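Local coordinates for response regulator (Pseudomonas putida, PDB 3HDV), which probably serves as the receiver domain of a two-component response regulator, taking up a phosphoryl group on an aspartate to switch its signalling state, at residues 68-71 with 72-76; 97-101 with 102-106; 106-109 with 110-114. All blocks are in the same frame, centred on the assembly; numbering follows the deposited sequence.

Contact 1: 68-71 with 72-76; sequences LDLI and RTIRA
The guanidinium of R72 is the flat group to read first: L68 lies over one of its faces and D69 comes up at its edge. CG of L68 stands 3.6 Å above the plane, over its centre. The two methyls of L68 spread across the same face, CD1 nearest NE and CD2 3.7 Å from NH2. In the guanidinium plane, NH1 reaches OD1 of D69 at 3.2 Å and closes a salt bridge. The bond is rather bent, 138° at the hydrogen, and the carboxylate plane is turned 37° from that of the arginine. R72 gets there because its chain runs extended from CG to NE, back along the helix toward the preceding turn. The charge is thus met at the guanidinium edge while the face rests on hydrocarbon, with L102 also touching both L68 and R72.

These residues belong to helix 67-75 of the receiver domain, the crossover helix between parallel strands 53-58 and 83-88, and the spacing of partners is that of successive helical turns. R72 N to L68 O and T73 N to D69 O, each 3.0 Å, are the regular backbone bonds. At L70 O the pattern gains a branch, since it accepts both I74 N and the hydroxyl of T73. OG1 of T73 sits between its own backbone N and carbonyl carbon (chi1 68°), which brings it to 2.9 Å from L70 O, and OG1 is also bonded to R44 NH1.

On the buried flank, CD1 of L70 meets CD1 of I74 at 3.8 Å, the pair facing M56 of strand 53-58. Farther along, CG of R75 lies 3.4 Å from I71 O, and the guanidinium beyond it is bonded to L82 O.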
ATOM      1  N   LEU B  68      11.589  17.211   2.519  1.00 29.88           N
ATOM      2  CA  LEU B  68      12.235  18.159   3.416  1.00 31.33           C
ATOM      3  C   LEU B  68      11.642  19.594   3.255  1.00 32.70           C
ATOM      4  O   LEU B  68      11.363  20.271   4.245  1.00 33.93           O
ATOM      5  CB  LEU B  68      13.749  18.177   3.227  1.00 29.94           C
ATOM      6  CG  LEU B  68      14.598  19.263   3.839  1.00 30.43           C
ATOM      7  CD1 LEU B  68      14.405  19.368   5.316  1.00 31.71           C
ATOM      8  CD2 LEU B  68      16.092  19.067   3.470  1.00 30.75           C
ATOM      9  N   ASP B  69      11.458  20.035   2.023  1.00 34.44           N
ATOM     10  CA  ASP B  69      10.871  21.363   1.783  1.00 35.24           C
ATOM     11  C   ASP B  69       9.440  21.408   2.327  1.00 35.07           C
ATOM     12  O   ASP B  69       9.043  22.413   2.905  1.00 36.66           O
ATOM     13  CB  ASP B  69      10.852  21.679   0.289  1.00 34.89           C
ATOM     14  CG  ASP B  69      12.200  22.160  -0.237  1.00 37.20           C
ATOM     15  OD1 ASP B  69      13.025  22.645   0.546  1.00 38.98           O
ATOM     16  OD2 ASP B  69      12.423  22.067  -1.453  1.00 39.71           O
ATOM     17  N   LEU B  70       8.662  20.334   2.157  1.00 34.11           N
ATOM     18  CA  LEU B  70       7.296  20.303   2.676  1.00 32.86           C
ATOM     19  C   LEU B  70       7.293  20.471   4.185  1.00 34.17           C
ATOM     20  O   LEU B  70       6.551  21.293   4.734  1.00 35.43           O
ATOM     21  CB  LEU B  70       6.578  19.015   2.277  1.00 33.70           C
ATOM     22  CG  LEU B  70       5.287  18.642   3.041  1.00 31.93           C
ATOM     23  CD1 LEU B  70       4.156  19.691   2.787  1.00 30.96           C
ATOM     24  CD2 LEU B  70       4.784  17.256   2.663  1.00 31.88           C
ATOM     25  N   ILE B  71       8.128  19.712   4.878  1.00 32.54           N
ATOM     26  CA  ILE B  71       8.254  19.839   6.314  1.00 32.98           C
ATOM     27  C   ILE B  71       8.630  21.261   6.762  1.00 33.70           C
ATOM     28  O   ILE B  71       8.044  21.793   7.702  1.00 33.37           O
ATOM     29  CB  ILE B  71       9.258  18.758   6.906  1.00 32.24           C
ATOM     30  CG1 ILE B  71       8.691  17.361   6.616  1.00 31.76           C
ATOM     31  CG2 ILE B  71       9.474  18.981   8.394  1.00 32.14           C
ATOM     32  CD1 ILE B  71       9.658  16.182   6.874  1.00 31.10           C
ATOM     33  N   ARG B  72       9.594  21.866   6.092  1.00 35.55           N
ATOM     34  CA  ARG B  72       9.975  23.245   6.388  1.00 37.87           C
ATOM     35  C   ARG B  72       8.793  24.202   6.272  1.00 38.08           C
ATOM     36  O   ARG B  72       8.582  25.027   7.149  1.00 38.99           O
ATOM     37  CB  ARG B  72      11.055  23.718   5.417  1.00 38.30           C
ATOM     38  CG  ARG B  72      12.457  23.519   5.890  1.00 41.86           C
ATOM     39  CD  ARG B  72      13.333  23.469   4.656  1.00 43.72           C
ATOM     40  NE  ARG B  72      14.707  23.162   4.986  1.00 45.24           N
ATOM     41  CZ  ARG B  72      15.624  22.821   4.088  1.00 46.59           C
ATOM     42  NH1 ARG B  72      15.301  22.738   2.805  1.00 47.16           N
ATOM     43  NH2 ARG B  72      16.865  22.566   4.483  1.00 46.45           N
ATOM     44  N   THR B  73       8.005  24.094   5.209  1.00 38.42           N
ATOM     45  CA  THR B  73       6.848  25.013   5.115  1.00 39.18           C
ATOM     46  C   THR B  73       5.809  24.738   6.195  1.00 40.30           C
ATOM     47  O   THR B  73       5.133  25.682   6.676  1.00 40.51           O
ATOM     48  CB  THR B  73       6.171  25.003   3.756  1.00 38.55           C
ATOM     49  OG1 THR B  73       5.525  23.744   3.527  1.00 38.50           O
ATOM     50  CG2 THR B  73       7.162  25.332   2.664  1.00 37.96           C
ATOM     51  N   ILE B  74       5.643  23.456   6.573  1.00 39.45           N
ATOM     52  CA  ILE B  74       4.718  23.137   7.664  1.00 38.94           C
ATOM     53  C   ILE B  74       5.169  23.800   8.981  1.00 39.58           C
ATOM     54  O   ILE B  74       4.368  24.387   9.685  1.00 39.11           O
ATOM     55  CB  ILE B  74       4.460  21.610   7.842  1.00 38.63           C
ATOM     56  CG1 ILE B  74       3.721  21.057   6.626  1.00 38.83           C
ATOM     57  CG2 ILE B  74       3.629  21.346   9.109  1.00 36.98           C
ATOM     58  CD1 ILE B  74       3.732  19.526   6.519  1.00 37.15           C
ATOM     59  N   ARG B  75       6.455  23.711   9.294  1.00 39.61           N
ATOM     60  CA  ARG B  75       6.959  24.220  10.551  1.00 41.08           C
ATOM     61  C   ARG B  75       6.927  25.746  10.608  1.00 42.44           C
ATOM     62  O   ARG B  75       7.049  26.320  11.682  1.00 42.82           O
ATOM     63  CB  ARG B  75       8.402  23.703  10.836  1.00 41.08           C
ATOM     64  CG  ARG B  75       8.496  22.196  11.080  1.00 39.49           C
ATOM     65  CD  ARG B  75       7.717  21.761  12.292  1.00 38.81           C
ATOM     66  NE  ARG B  75       7.909  20.330  12.546  1.00 39.87           N
ATOM     67  CZ  ARG B  75       6.928  19.463  12.731  1.00 39.84           C
ATOM     68  NH1 ARG B  75       5.660  19.886  12.712  1.00 34.04           N
ATOM     69  NH2 ARG B  75       7.210  18.164  12.954  1.00 35.18           N
ATOM     70  N   ALA B  76       6.813  26.384   9.445  1.00 44.15           N
ATOM     71  CA  ALA B  76       6.699  27.840   9.355  1.00 46.07           C
ATOM     72  C   ALA B  76       5.226  28.297   9.289  1.00 47.14           C
ATOM     73  O   ALA B  76       4.978  29.480   9.216  1.00 48.53           O
ATOM     74  CB  ALA B  76       7.491  28.360   8.119  1.00 45.08           C
TER

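Contact 2: 97-101 with 102-106; sequences VDVMH and LGVVD
Helix 93-101 runs out as L102 N bonds back to D98 O at 3.3 Å and G103 N to M100 O at 3.0 Å, after which G103, with a positive phi of 87°, turns the chain away. This is a helix C-terminus ended by glycine, and in the alternating alpha/beta fold of receiver domains it leads into strand 106-109 at one edge of the parallel sheet. With no CB, G103 takes the left-handed conformation without pressing on the carbonyl oxygen of L102. Its N-H comes to M100 O from 64° out of the carbonyl plane, not along a lone pair, the bond spanning three residues rather than four. L102 N has a second, weak bond to V99 O.

Beyond the glycine, V104 folds its side chain back against the last turn of the helix. CG1 of V99, placed opposite the backbone N by a chi1 of 175°, touches both methyls of V104, nearest at CG1, 3.6 Å away. The other methyl, CG2, is met by SE of M100, a selenomethionine, at 3.7 Å; there the two side chains run nearly at right angles. V104 is therefore gripped by two helix residues at once, and it also packs on I84 and V86 of strand 83-88, so the linker is pinned to the sheet. CB of L102 packs 3.3 Å from V99 O and its CG stands near D98 O, and the side chain packs on L68, I71 and R72 of helix 67-75.

The outer surface serves the assembly: H101 NE2 is hydrogen-bonded to D106 OD1 of the second subunit, and M100 packs on M100 of that subunit. Across the bend, one water donates to M100 O at 2.9 Å and to V104 O at 3.1 Å, tying the helix end to the linker.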
ATOM      1  N   VAL B  97      19.851  14.552   9.448  1.00 29.95           N
ATOM      2  CA  VAL B  97      20.087  15.475  10.536  1.00 30.44           C
ATOM      3  C   VAL B  97      19.244  16.755  10.351  1.00 31.32           C
ATOM      4  O   VAL B  97      18.658  17.234  11.303  1.00 29.59           O
ATOM      5  CB  VAL B  97      21.604  15.774  10.699  1.00 31.10           C
ATOM      6  CG1 VAL B  97      21.810  17.001  11.590  1.00 30.88           C
ATOM      7  CG2 VAL B  97      22.371  14.491  11.245  1.00 29.95           C
ATOM      8  N   ASP B  98      19.216  17.313   9.114  1.00 31.98           N
ATOM      9  CA  ASP B  98      18.321  18.446   8.798  1.00 32.27           C
ATOM     10  C   ASP B  98      16.865  18.140   9.160  1.00 31.10           C
ATOM     11  O   ASP B  98      16.207  18.936   9.820  1.00 31.47           O
ATOM     12  CB  ASP B  98      18.374  18.779   7.293  1.00 32.88           C
ATOM     13  CG  ASP B  98      19.652  19.502   6.894  1.00 37.62           C
ATOM     14  OD1 ASP B  98      20.287  20.153   7.762  1.00 41.89           O
ATOM     15  OD2 ASP B  98      20.024  19.418   5.704  1.00 42.80           O
ATOM     16  N   VAL B  99      16.361  16.999   8.720  1.00 30.44           N
ATOM     17  CA  VAL B  99      14.987  16.593   9.061  1.00 30.45           C
ATOM     18  C   VAL B  99      14.770  16.458  10.572  1.00 31.59           C
ATOM     19  O   VAL B  99      13.759  16.975  11.142  1.00 31.70           O
ATOM     20  CB  VAL B  99      14.553  15.338   8.283  1.00 30.92           C
ATOM     21  CG1 VAL B  99      13.138  14.832   8.746  1.00 28.93           C
ATOM     22  CG2 VAL B  99      14.542  15.665   6.795  1.00 30.20           C
HETATM   23  N   MSE B 100      15.729  15.833  11.248  1.00 31.42           N
HETATM   24  CA  MSE B 100      15.606  15.679  12.698  1.00 31.91           C
HETATM   25  C   MSE B 100      15.601  17.045  13.446  1.00 32.40           C
HETATM   26  O   MSE B 100      14.897  17.204  14.440  1.00 32.08           O
HETATM   27  CB  MSE B 100      16.645  14.674  13.251  1.00 31.26           C
HETATM   28  CG  MSE B 100      16.461  13.207  12.749  1.00 30.94           C
HETATM   29 SE   MSE B 100      14.816  12.444  13.596  1.00 45.20          SE
HETATM   30  CE  MSE B 100      15.605  12.217  15.402  1.00 35.60           C
ATOM     31  N   HIS B 101      16.371  18.022  12.976  1.00 33.33           N
ATOM     32  CA  HIS B 101      16.283  19.374  13.560  1.00 34.72           C
ATOM     33  C   HIS B 101      14.926  20.014  13.385  1.00 35.49           C
ATOM     34  O   HIS B 101      14.566  20.908  14.170  1.00 35.80           O
ATOM     35  CB  HIS B 101      17.318  20.332  12.968  1.00 34.22           C
ATOM     36  CG  HIS B 101      18.721  20.114  13.449  1.00 34.60           C
ATOM     37  ND1 HIS B 101      19.095  20.298  14.765  1.00 33.44           N
ATOM     38  CD2 HIS B 101      19.865  19.858  12.762  1.00 33.86           C
ATOM     39  CE1 HIS B 101      20.403  20.124  14.875  1.00 36.13           C
ATOM     40  NE2 HIS B 101      20.898  19.889  13.669  1.00 33.69           N
ATOM     41  N   LEU B 102      14.195  19.598  12.345  1.00 36.12           N
ATOM     42  CA  LEU B 102      12.809  20.025  12.147  1.00 38.15           C
ATOM     43  C   LEU B 102      11.785  19.331  13.078  1.00 39.12           C
ATOM     44  O   LEU B 102      10.597  19.632  13.030  1.00 41.99           O
ATOM     45  CB  LEU B 102      12.388  19.963  10.669  1.00 37.35           C
ATOM     46  CG  LEU B 102      13.219  20.870   9.735  1.00 37.86           C
ATOM     47  CD1 LEU B 102      13.031  20.557   8.263  1.00 36.41           C
ATOM     48  CD2 LEU B 102      12.976  22.355  10.024  1.00 39.50           C
ATOM     49  N   GLY B 103      12.218  18.407  13.928  1.00 39.17           N
ATOM     50  CA  GLY B 103      11.335  17.945  14.996  1.00 37.20           C
ATOM     51  C   GLY B 103      10.401  16.797  14.636  1.00 37.55           C
ATOM     52  O   GLY B 103       9.362  16.602  15.308  1.00 39.36           O
ATOM     53  N   VAL B 104      10.736  15.983  13.637  1.00 35.07           N
ATOM     54  CA  VAL B 104       9.829  14.900  13.259  1.00 32.77           C
ATOM     55  C   VAL B 104       9.648  13.908  14.417  1.00 32.57           C
ATOM     56  O   VAL B 104      10.495  13.810  15.272  1.00 34.28           O
ATOM     57  CB  VAL B 104      10.237  14.237  11.917  1.00 32.41           C
ATOM     58  CG1 VAL B 104      10.277  15.274  10.813  1.00 29.78           C
ATOM     59  CG2 VAL B 104      11.607  13.488  12.032  1.00 31.59           C
ATOM     60  N   VAL B 105       8.542  13.188  14.461  1.00 32.15           N
ATOM     61  CA  VAL B 105       8.329  12.106  15.469  1.00 31.38           C
ATOM     62  C   VAL B 105       9.387  10.994  15.305  1.00 31.68           C
ATOM     63  O   VAL B 105       9.971  10.522  16.292  1.00 31.89           O
ATOM     64  CB  VAL B 105       6.927  11.507  15.288  1.00 30.95           C
ATOM     65  CG1 VAL B 105       6.694  10.177  16.122  1.00 29.96           C
ATOM     66  CG2 VAL B 105       5.872  12.595  15.636  1.00 32.89           C
ATOM     67  N   ASP B 106       9.597  10.533  14.065  1.00 30.21           N
ATOM     68  CA  ASP B 106      10.695   9.599  13.819  1.00 29.67           C
ATOM     69  C   ASP B 106      11.022   9.636  12.346  1.00 28.36           C
ATOM     70  O   ASP B 106      10.272  10.255  11.567  1.00 26.40           O
ATOM     71  CB  ASP B 106      10.301   8.163  14.208  1.00 29.89           C
ATOM     72  CG  ASP B 106      11.500   7.316  14.660  1.00 32.71           C
ATOM     73  OD1 ASP B 106      12.704   7.599  14.346  1.00 30.51           O
ATOM     74  OD2 ASP B 106      11.226   6.350  15.383  1.00 35.25           O
TER
HETATM   75  O   HOH W   1      13.145  15.312  15.693  1.00 46.36           O

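Contact 3: 106-109 with 110-114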
ATOM      1  N   ASP B 106       9.597  10.533  14.065  1.00 30.21           N
ATOM      2  CA  ASP B 106      10.695   9.599  13.819  1.00 29.67           C
ATOM      3  C   ASP B 106      11.022   9.636  12.346  1.00 28.36           C
ATOM      4  O   ASP B 106      10.272  10.255  11.567  1.00 26.40           O
ATOM      5  CB  ASP B 106      10.301   8.163  14.208  1.00 29.89           C
ATOM      6  CG  ASP B 106      11.500   7.316  14.660  1.00 32.71           C
ATOM      7  OD1 ASP B 106      12.704   7.599  14.346  1.00 30.51           O
ATOM      8  OD2 ASP B 106      11.226   6.350  15.383  1.00 35.25           O
ATOM      9  N   PHE B 107      12.113   8.939  11.966  1.00 27.98           N
ATOM     10  CA  PHE B 107      12.643   8.965  10.608  1.00 28.19           C
ATOM     11  C   PHE B 107      12.932   7.497  10.347  1.00 29.24           C
ATOM     12  O   PHE B 107      13.882   6.954  10.896  1.00 29.30           O
ATOM     13  CB  PHE B 107      13.912   9.835  10.597  1.00 27.71           C
ATOM     14  CG  PHE B 107      14.532  10.084   9.233  1.00 29.06           C
ATOM     15  CD1 PHE B 107      14.643  11.380   8.747  1.00 28.19           C
ATOM     16  CD2 PHE B 107      15.085   9.039   8.474  1.00 30.80           C
ATOM     17  CE1 PHE B 107      15.239  11.659   7.490  1.00 28.32           C
ATOM     18  CE2 PHE B 107      15.685   9.295   7.199  1.00 29.69           C
ATOM     19  CZ  PHE B 107      15.766  10.604   6.716  1.00 31.67           C
ATOM     20  N   LEU B 108      12.124   6.859   9.509  1.00 28.90           N
ATOM     21  CA  LEU B 108      12.286   5.455   9.192  1.00 30.51           C
ATOM     22  C   LEU B 108      12.785   5.274   7.775  1.00 30.07           C
ATOM     23  O   LEU B 108      12.385   6.010   6.884  1.00 31.24           O
ATOM     24  CB  LEU B 108      10.935   4.744   9.310  1.00 30.38           C
ATOM     25  CG  LEU B 108      10.454   4.221  10.661  1.00 34.24           C
ATOM     26  CD1 LEU B 108      10.712   5.151  11.766  1.00 36.49           C
ATOM     27  CD2 LEU B 108       8.963   3.751  10.646  1.00 31.97           C
ATOM     28  N   LEU B 109      13.588   4.248   7.533  1.00 30.52           N
ATOM     29  CA  LEU B 109      14.012   3.946   6.157  1.00 31.86           C
ATOM     30  C   LEU B 109      13.142   2.873   5.529  1.00 31.33           C
ATOM     31  O   LEU B 109      12.707   1.936   6.201  1.00 31.80           O
ATOM     32  CB  LEU B 109      15.513   3.582   6.093  1.00 32.14           C
ATOM     33  CG  LEU B 109      16.555   4.623   6.569  1.00 34.48           C
ATOM     34  CD1 LEU B 109      17.967   3.979   6.613  1.00 34.03           C
ATOM     35  CD2 LEU B 109      16.568   5.798   5.624  1.00 33.59           C
ATOM     36  N   LYS B 110      12.867   3.029   4.246  1.00 31.93           N
ATOM     37  CA  LYS B 110      12.207   1.984   3.452  1.00 33.26           C
ATOM     38  C   LYS B 110      13.234   0.830   3.235  1.00 33.39           C
ATOM     39  O   LYS B 110      14.411   1.087   3.263  1.00 32.27           O
ATOM     40  CB  LYS B 110      11.707   2.564   2.112  1.00 32.90           C
ATOM     41  CG  LYS B 110      10.620   3.697   2.233  1.00 33.73           C
ATOM     42  CD  LYS B 110      10.275   4.289   0.876  1.00 34.23           C
ATOM     43  CE  LYS B 110       9.452   3.287   0.046  1.00 40.25           C
ATOM     44  NZ  LYS B 110       9.114   3.788  -1.359  1.00 43.72           N
ATOM     45  N   PRO B 111      12.790  -0.435   3.089  1.00 34.69           N
ATOM     46  CA  PRO B 111      11.414  -0.955   3.256  1.00 34.89           C
ATOM     47  C   PRO B 111      10.948  -0.800   4.707  1.00 34.90           C
ATOM     48  O   PRO B 111      11.653  -1.191   5.673  1.00 34.51           O
ATOM     49  CB  PRO B 111      11.523  -2.450   2.875  1.00 35.34           C
ATOM     50  CG  PRO B 111      12.849  -2.622   2.257  1.00 36.05           C
ATOM     51  CD  PRO B 111      13.747  -1.522   2.747  1.00 34.66           C
ATOM     52  N   VAL B 112       9.778  -0.191   4.862  1.00 33.56           N
ATOM     53  CA  VAL B 112       9.373   0.256   6.168  1.00 33.92           C
ATOM     54  C   VAL B 112       9.101  -0.941   7.060  1.00 34.39           C
ATOM     55  O   VAL B 112       8.589  -1.983   6.604  1.00 34.00           O
ATOM     56  CB  VAL B 112       8.125   1.214   6.102  1.00 34.40           C
ATOM     57  CG1 VAL B 112       6.892   0.482   5.477  1.00 32.92           C
ATOM     58  CG2 VAL B 112       7.806   1.838   7.505  1.00 32.02           C
ATOM     59  N   ASP B 113       9.492  -0.792   8.323  1.00 35.59           N
ATOM     60  CA  ASP B 113       9.112  -1.724   9.377  1.00 36.98           C
ATOM     61  C   ASP B 113       7.722  -1.330   9.904  1.00 36.22           C
ATOM     62  O   ASP B 113       7.531  -0.375  10.687  1.00 35.27           O
ATOM     63  CB  ASP B 113      10.216  -1.722  10.440  1.00 38.81           C
ATOM     64  CG  ASP B 113       9.857  -2.493  11.693  1.00 42.59           C
ATOM     65  OD1 ASP B 113       8.660  -2.741  11.988  1.00 44.93           O
ATOM     66  OD2 ASP B 113      10.816  -2.795  12.428  1.00 48.56           O
ATOM     67  N   LEU B 114       6.730  -2.050   9.395  1.00 36.54           N
ATOM     68  CA  LEU B 114       5.321  -1.754   9.628  1.00 36.65           C
ATOM     69  C   LEU B 114       4.905  -1.844  11.104  1.00 36.73           C
ATOM     70  O   LEU B 114       4.132  -1.011  11.609  1.00 36.52           O
ATOM     71  CB  LEU B 114       4.462  -2.673   8.746  1.00 36.75           C
ATOM     72  CG  LEU B 114       4.514  -2.338   7.247  1.00 37.50           C
ATOM     73  CD1 LEU B 114       3.741  -3.378   6.486  1.00 37.72           C
ATOM     74  CD2 LEU B 114       3.877  -0.993   7.002  1.00 38.08           C
TER
HETATM   75  O   HOH W   2      11.695   1.178   8.824  1.00 42.55           O
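L108 and V112 meet where strand 106-109 gives way to the loop before helix 114-124. From a CB directed toward that loop, the side chain of L108 passes through CG, set opposite the carbonyl carbon (chi1 -85°), to the methyl CD2, which does the touching: it lies 3.9 Å from CG2 of V112 and, more distantly, 4.4 Å from D113 O. Around them the leucine also packs on K116 and L120 of helix 114-124, and V112 on V87. CG2 of V112 is brought there by lying opposite its own backbone N.

Between the two residues, K110 is joined to P111 by a cis peptide, the Lys-Pro turn familiar from receiver domains. The turn brings two acceptors, L109 O and P111 O, to within 3.3 Å of each other. Water 2 donates to L109 O at 2.9 Å and accepts from D113 N at 3.0 Å, while D113 OD1 caps the coming helix at K116 N. One methyl pair and one water span the turn, so its shape probably owes more to the cis peptide, the N-cap and the backbone bonds to S88 than to direct polar bonds between 106-109 and 110-114.

How the contacts relate
Contacts 1 and 2 join side by side: R75 NE lies 2.8 Å from L102 O, a probable hydrogen bond, and L68 CD1 packs on L102 CD1 at 3.5 Å, so helix 67-75 is fastened to the end of helix 93-101. Contact 2 passes into contact 3 through the shared D106, and V99 CG1 touches F107 CD1 at 3.8 Å. Contacts 1 and 3 stay separate, their nearest atoms about 7 Å apart. Both 97-106 and 106-114 reach the second subunit. F107 and K110 occupy the positions of the switch aromatic and conserved lysine of receiver domains, probably linking this face to D59, the predicted phosphorylation site.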